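Putative nucleoprotein (Infectious salmon anemia virus, PDB 4EWC) encapsidates the negative-strand viral RNA, shielding it from nucleases and forming the ribonucleoprotein that serves as template for transcription and replication. Local coordinates at residues M261-K266 with R309-V314; L294-N299 with P384-C389; L428-N433 with S439-C444. All coordinates share one frame; numbering follows the deposited sequence.

Contact 1 (M261-K266 with R309-V314); sequences MALIMK and RNCGGV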
# COMPACT_ATOMS: atom_id res chain seq x y z
N MSE A 261 -33.64 2.04 3.78
CA MSE A 261 -33.33 2.44 2.41
C MSE A 261 -32.11 3.39 2.38
O MSE A 261 -31.29 3.30 1.50
CB MSE A 261 -34.57 3.03 1.73
CG MSE A 261 -35.62 1.98 1.40
SE MSE A 261 -34.94 0.81 -0.07
CE MSE A 261 -34.88 2.14 -1.46
N ALA A 262 -31.98 4.25 3.37
CA ALA A 262 -30.78 5.06 3.49
C ALA A 262 -29.52 4.21 3.67
O ALA A 262 -28.48 4.50 3.07
CB ALA A 262 -30.92 6.07 4.64
N LEU A 263 -29.61 3.15 4.46
CA LEU A 263 -28.44 2.31 4.74
C LEU A 263 -28.05 1.52 3.51
O LEU A 263 -26.85 1.39 3.19
CB LEU A 263 -28.72 1.38 5.92
CG LEU A 263 -28.85 2.11 7.26
CD1 LEU A 263 -29.31 1.17 8.37
CD2 LEU A 263 -27.51 2.73 7.62
N ILE A 264 -29.06 1.00 2.83
CA ILE A 264 -28.88 0.23 1.60
C ILE A 264 -28.49 1.11 0.39
O ILE A 264 -27.60 0.77 -0.40
CB ILE A 264 -30.14 -0.61 1.30
CG1 ILE A 264 -30.46 -1.49 2.52
CG2 ILE A 264 -29.98 -1.48 0.07
CD1 ILE A 264 -31.74 -2.31 2.38
N MSE A 265 -29.15 2.25 0.25
CA MSE A 265 -28.75 3.16 -0.82
C MSE A 265 -27.32 3.68 -0.65
O MSE A 265 -26.61 3.81 -1.64
CB MSE A 265 -29.79 4.27 -1.10
CG MSE A 265 -31.16 3.74 -1.60
SE MSE A 265 -31.11 2.56 -3.20
CE MSE A 265 -30.31 0.93 -2.55
N LYS A 266 -26.89 3.92 0.59
CA LYS A 266 -25.49 4.26 0.85
C LYS A 266 -24.53 3.23 0.25
O LYS A 266 -23.50 3.59 -0.33
CB LYS A 266 -25.18 4.47 2.33
CG LYS A 266 -23.74 4.92 2.60
CD LYS A 266 -23.44 5.20 4.09
CE LYS A 266 -22.00 5.69 4.33
NZ LYS A 266 -21.74 7.02 3.74
N ARG A 309 -29.23 11.10 8.74
CA ARG A 309 -28.30 12.16 8.39
C ARG A 309 -26.84 11.70 8.29
O ARG A 309 -26.19 11.98 7.31
CB ARG A 309 -28.43 13.34 9.35
CG ARG A 309 -29.62 14.24 9.06
CD ARG A 309 -29.40 14.98 7.76
NE ARG A 309 -30.64 15.14 6.98
CZ ARG A 309 -30.67 15.48 5.69
NH1 ARG A 309 -29.53 15.71 5.02
NH2 ARG A 309 -31.83 15.59 5.06
N ASN A 310 -26.36 10.96 9.28
CA ASN A 310 -24.96 10.54 9.31
C ASN A 310 -24.54 9.51 8.24
O ASN A 310 -23.38 9.09 8.22
CB ASN A 310 -24.54 10.04 10.70
CG ASN A 310 -24.81 11.06 11.82
OD1 ASN A 310 -24.82 12.26 11.60
ND2 ASN A 310 -25.00 10.56 13.03
N CYS A 311 -25.46 9.06 7.39
CA CYS A 311 -25.08 8.26 6.22
C CYS A 311 -24.51 9.17 5.13
O CYS A 311 -23.92 8.72 4.14
CB CYS A 311 -26.28 7.51 5.65
SG CYS A 311 -26.91 6.17 6.67
N GLY A 312 -24.68 10.48 5.36
CA GLY A 312 -24.54 11.48 4.34
C GLY A 312 -23.23 12.23 4.20
O GLY A 312 -23.00 12.84 3.16
N GLY A 313 -22.36 12.23 5.20
CA GLY A 313 -21.08 12.90 5.01
C GLY A 313 -21.13 14.40 5.28
O GLY A 313 -21.92 15.13 4.67
N VAL A 314 -20.27 14.86 6.18
CA VAL A 314 -20.38 16.18 6.78
C VAL A 314 -20.36 17.38 5.80
O VAL A 314 -20.94 18.43 6.09
CB VAL A 314 -19.37 16.35 7.97
CG1 VAL A 314 -17.98 16.66 7.49
CG2 VAL A 314 -19.88 17.35 9.00
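Lys-266, on helix 253-269, reaches the backbone of Cys-311 with its amino group. This is the polar half of the contact. NZ of Lys-266 gives a hydrogen bond of 2.8 Å to O of Cys-311. The donor stands above the carbonyl plane, 35° out of it, and the C=O...N angle is 135°. The lysine chain leaves the helix with CG anti to the backbone N (chi1 -176°). It runs straight through CD and CE and bends only at the last torsion, which turns NZ onto the carbonyl oxygen.

The apolar half is made around the Cys-311 side chain. CD2 of Leu-263 meets SG of Cys-311 at 3.6 Å. CB of Ala-262 lies farther from the same sulfur. The aliphatic part of the lysine closes alongside, with CD of Lys-266 4.0 Å from CB of Cys-311. Cys-311 thus faces three residues of one helix, with Leu-305 of helix 302-305 also touching it. The cysteine ends a short 3-10 segment, and N of Gly-312 bonds back to O of Arg-309 at 2.9 Å.

NZ of Lys-266 also forms a salt bridge with Glu-296. The buried ammonium group therefore has a carbonyl oxygen and a carboxylate as partners. The nearby negative charge would probably favour the charged form of the lysine, and both bonds tie loop segments to the helix.

Contact 2 (L294-N299 with P384-C389); sequences LAEGAN and PRTTKC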
# COMPACT_ATOMS: atom_id res chain seq x y z
N LEU A 294 -15.07 14.22 2.40
CA LEU A 294 -16.14 14.51 3.34
C LEU A 294 -17.52 14.51 2.70
O LEU A 294 -18.51 14.87 3.35
CB LEU A 294 -15.91 15.85 4.03
CG LEU A 294 -14.54 16.00 4.69
CD1 LEU A 294 -14.37 17.42 5.22
CD2 LEU A 294 -14.33 14.95 5.78
N ALA A 295 -17.59 14.10 1.43
CA ALA A 295 -18.86 14.14 0.70
C ALA A 295 -19.44 12.76 0.40
O ALA A 295 -20.24 12.64 -0.53
CB ALA A 295 -18.70 14.94 -0.57
N GLU A 296 -19.07 11.74 1.16
CA GLU A 296 -19.61 10.41 0.93
C GLU A 296 -21.15 10.42 0.95
O GLU A 296 -21.75 11.10 1.76
CB GLU A 296 -19.04 9.37 1.91
CG GLU A 296 -19.69 9.34 3.28
CD GLU A 296 -18.86 8.56 4.30
OE1 GLU A 296 -19.24 7.41 4.67
OE2 GLU A 296 -17.82 9.11 4.71
N GLY A 297 -21.77 9.71 0.02
CA GLY A 297 -23.21 9.52 0.03
C GLY A 297 -24.04 10.75 -0.26
O GLY A 297 -25.26 10.74 -0.09
N ALA A 298 -23.37 11.81 -0.71
CA ALA A 298 -24.04 13.05 -1.14
C ALA A 298 -25.29 12.87 -2.06
O ALA A 298 -26.21 13.68 -2.03
CB ALA A 298 -23.03 13.97 -1.79
N ASN A 299 -25.32 11.80 -2.85
CA ASN A 299 -26.44 11.54 -3.73
C ASN A 299 -27.48 10.53 -3.21
O ASN A 299 -28.28 10.00 -4.00
CB ASN A 299 -25.93 11.03 -5.08
CG ASN A 299 -25.11 9.77 -4.94
OD1 ASN A 299 -24.44 9.56 -3.92
ND2 ASN A 299 -25.15 8.92 -5.97
N PRO A 384 -16.19 12.85 10.96
CA PRO A 384 -17.47 13.08 11.66
C PRO A 384 -18.17 11.76 11.96
O PRO A 384 -17.76 10.73 11.42
CB PRO A 384 -18.29 13.87 10.63
CG PRO A 384 -17.74 13.41 9.30
CD PRO A 384 -16.27 13.18 9.52
N ARG A 385 -19.22 11.78 12.78
CA ARG A 385 -19.96 10.55 13.08
C ARG A 385 -20.59 10.00 11.82
O ARG A 385 -21.33 10.69 11.13
CB ARG A 385 -21.05 10.79 14.12
CG ARG A 385 -20.52 11.17 15.47
CD ARG A 385 -21.64 11.49 16.44
NE ARG A 385 -21.09 12.11 17.64
CZ ARG A 385 -20.57 11.42 18.65
NH1 ARG A 385 -20.52 10.10 18.59
NH2 ARG A 385 -20.09 12.06 19.71
N THR A 386 -20.28 8.75 11.51
CA THR A 386 -20.73 8.14 10.27
C THR A 386 -21.52 6.88 10.55
O THR A 386 -21.06 6.00 11.26
CB THR A 386 -19.54 7.78 9.37
OG1 THR A 386 -18.70 8.92 9.22
CG2 THR A 386 -20.02 7.34 7.99
N THR A 387 -22.70 6.79 9.97
CA THR A 387 -23.47 5.57 10.06
C THR A 387 -23.51 4.93 8.68
O THR A 387 -23.34 5.62 7.69
CB THR A 387 -24.89 5.83 10.65
OG1 THR A 387 -25.64 4.62 10.62
CG2 THR A 387 -25.63 6.83 9.84
N LYS A 388 -23.71 3.61 8.63
CA LYS A 388 -23.69 2.80 7.40
C LYS A 388 -23.89 1.33 7.75
O LYS A 388 -23.77 0.94 8.91
CB LYS A 388 -22.34 2.92 6.68
CG LYS A 388 -21.22 2.25 7.46
CD LYS A 388 -19.95 2.16 6.67
CE LYS A 388 -19.26 3.51 6.51
NZ LYS A 388 -18.13 3.45 5.54
N CYS A 389 -24.19 0.51 6.74
CA CYS A 389 -24.25 -0.95 6.90
C CYS A 389 -23.26 -1.70 6.02
O CYS A 389 -22.76 -1.19 5.01
CB CYS A 389 -25.65 -1.49 6.66
SG CYS A 389 -26.14 -1.51 4.96
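Glu-296 and Thr-386 are the nearest pair of the two segments, yet their CA atoms stay 9.7 Å apart, so the two irregular backbones meet through side chains. Glu-296 and Gly-297 are the inner residues of a type II beta turn, closed by N of Ala-298 on O of Ala-295 at 3.2 Å. Gly-297 has the positive phi (69°) expected there.

The side chains of Glu-296 and Thr-386 approach from opposite directions. OE1 of Glu-296 lies 3.4 Å from the methyl CG2 of Thr-386. OG1 of the threonine sits beside the backbone N (chi1 -51°), which leaves CG2 anti to that N and facing the carboxylate. The hydroxyl is kept for its own segment. There OG1 of Thr-386 gives a hydrogen bond of 3.0 Å to O of Pro-384, from above the carbonyl plane.

The charged ends are near but not paired. NZ of Lys-388 is 4.2 Å from OE1 of Glu-296, beyond a salt bridge. That oxygen is held instead by Lys-266. NZ of Lys-388 bonds to O of Val-450 and to O of Ser-521 of the second subunit, whose Gly-523 also packs on Thr-386.

Two irregular segments thus join the helical-bundle family region, at the turn before helix 302-305, to the start of the C-terminal orthomyxovirus nucleoprotein region, at the interface with the second subunit.

Contact 3 (L428-N433 with S439-C444); sequences LKVGVN and SVARTC
A strand followed by a helix that folds back against it is the element here. Strand 429-432 and helix 438-449 are joined by a short connection, and the contact lies within the C-terminal family region of orthomyxovirus nucleoproteins. Val-430 and Val-432, two residues apart on the strand, both present their side chains to the helix. Gly-431 comes between them. Ala-441 is the residue they meet.

The methyl of Ala-441 receives one branch from each valine. CG2 of Val-430 is 4.0 Å from CB of Ala-441. CG1 of Val-432 is looser, at 4.4 Å from the same CB. CG1 of Val-430 lies between the backbone N and the carbonyl carbon (chi1 64°), which leaves CG2 anti to the N and against Ala-441. The CA atoms of Val-432 and Ala-441 are 7.6 Å apart, consistent with a small residue at the meeting point. The packing is wholly apolar and light.

Polar bonds lie around this apolar patch. In the connection, OD1 of Asn-433 accepts hydrogen bonds from the backbone N atoms of Thr-435 and Phe-436. Arg-442 bonds to the backbone oxygens of Pro-465 and Arg-493. Strand 429-432 pairs antiparallel with strand 488-491. Trp-174, at the start of helix 174-188, touches Val-430 from the strand and Cys-444 from the helix.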
# COMPACT_ATOMS: atom_id res chain seq x y z
N LEU A 428 -22.44 -15.25 -7.38
CA LEU A 428 -22.65 -14.02 -8.12
C LEU A 428 -22.01 -14.10 -9.49
O LEU A 428 -20.97 -14.74 -9.68
CB LEU A 428 -22.07 -12.84 -7.33
CG LEU A 428 -22.10 -11.46 -8.02
CD1 LEU A 428 -23.53 -11.03 -8.31
CD2 LEU A 428 -21.38 -10.42 -7.20
N LYS A 429 -22.65 -13.45 -10.46
CA LYS A 429 -22.06 -13.33 -11.78
C LYS A 429 -22.00 -11.86 -12.18
O LYS A 429 -22.69 -11.01 -11.61
CB LYS A 429 -22.84 -14.16 -12.80
CG LYS A 429 -22.77 -15.64 -12.50
CD LYS A 429 -23.06 -16.47 -13.71
CE LYS A 429 -23.59 -17.83 -13.31
NZ LYS A 429 -24.99 -17.72 -12.75
N VAL A 430 -21.15 -11.55 -13.15
CA VAL A 430 -20.98 -10.17 -13.54
C VAL A 430 -20.73 -10.07 -15.05
O VAL A 430 -20.22 -11.01 -15.65
CB VAL A 430 -19.86 -9.48 -12.71
CG1 VAL A 430 -18.51 -10.12 -12.99
CG2 VAL A 430 -19.83 -7.98 -12.96
N GLY A 431 -21.13 -8.95 -15.64
CA GLY A 431 -20.80 -8.66 -17.01
C GLY A 431 -19.53 -7.84 -17.06
O GLY A 431 -19.44 -6.82 -16.38
N VAL A 432 -18.55 -8.28 -17.85
CA VAL A 432 -17.28 -7.57 -17.91
C VAL A 432 -16.81 -7.39 -19.36
O VAL A 432 -17.26 -8.08 -20.26
CB VAL A 432 -16.18 -8.26 -17.06
CG1 VAL A 432 -16.47 -8.12 -15.57
CG2 VAL A 432 -16.05 -9.72 -17.43
N ASN A 433 -15.90 -6.44 -19.56
CA ASN A 433 -15.43 -6.10 -20.89
C ASN A 433 -14.06 -5.41 -20.84
O ASN A 433 -13.39 -5.44 -19.81
CB ASN A 433 -16.49 -5.29 -21.64
CG ASN A 433 -16.72 -3.89 -21.05
OD1 ASN A 433 -15.81 -3.25 -20.55
ND2 ASN A 433 -17.95 -3.41 -21.16
N SER A 439 -11.31 -6.77 -12.47
CA SER A 439 -10.69 -6.08 -11.35
C SER A 439 -11.40 -4.76 -11.05
O SER A 439 -11.42 -4.31 -9.91
CB SER A 439 -9.21 -5.84 -11.63
OG SER A 439 -9.09 -4.87 -12.63
N VAL A 440 -11.99 -4.15 -12.07
CA VAL A 440 -12.85 -2.99 -11.86
C VAL A 440 -14.11 -3.38 -11.08
O VAL A 440 -14.46 -2.75 -10.08
CB VAL A 440 -13.30 -2.36 -13.19
CG1 VAL A 440 -14.32 -1.24 -12.94
CG2 VAL A 440 -12.11 -1.81 -13.94
N ALA A 441 -14.76 -4.46 -11.52
CA ALA A 441 -15.97 -4.94 -10.87
C ALA A 441 -15.69 -5.30 -9.42
O ALA A 441 -16.48 -4.95 -8.53
CB ALA A 441 -16.56 -6.14 -11.62
N ARG A 442 -14.56 -5.97 -9.17
CA ARG A 442 -14.17 -6.31 -7.80
C ARG A 442 -13.98 -5.07 -6.91
O ARG A 442 -14.34 -5.07 -5.73
CB ARG A 442 -12.93 -7.20 -7.80
CG ARG A 442 -13.22 -8.54 -8.46
CD ARG A 442 -11.99 -9.43 -8.55
NE ARG A 442 -11.73 -10.07 -7.28
CZ ARG A 442 -12.35 -11.16 -6.84
NH1 ARG A 442 -13.29 -11.73 -7.58
NH2 ARG A 442 -12.05 -11.66 -5.65
N THR A 443 -13.44 -4.00 -7.49
CA THR A 443 -13.31 -2.72 -6.79
C THR A 443 -14.68 -2.12 -6.47
O THR A 443 -14.86 -1.50 -5.43
CB THR A 443 -12.43 -1.71 -7.59
OG1 THR A 443 -11.12 -2.25 -7.81
CG2 THR A 443 -12.27 -0.42 -6.84
N CYS A 444 -15.65 -2.31 -7.36
CA CYS A 444 -16.98 -1.75 -7.18
C CYS A 444 -17.75 -2.47 -6.07
O CYS A 444 -18.59 -1.87 -5.38
CB CYS A 444 -17.76 -1.85 -8.49
SG CYS A 444 -17.25 -0.60 -9.63

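Overall arrangement
Contacts 1 and 2 lie near the centre of the chain, their centres about 6 Å apart. Contact 3 is also buried but lies farther out, its centre about 24 Å from either of theirs. The first two form one network. The salt bridge between Lys-266 and Glu-296 joins them, and O of Asn-310 probably accepts a hydrogen bond from N of Thr-387. Their segments alternate along the chain, and each contact joins pieces more than 40 residues apart. Contact 3 instead joins a strand and helix close in sequence. Contact 1 mixes polar and apolar parts, contact 2 centres on a carboxylate, and contact 3 is purely apolar. Only contact 2 touches the second subunit.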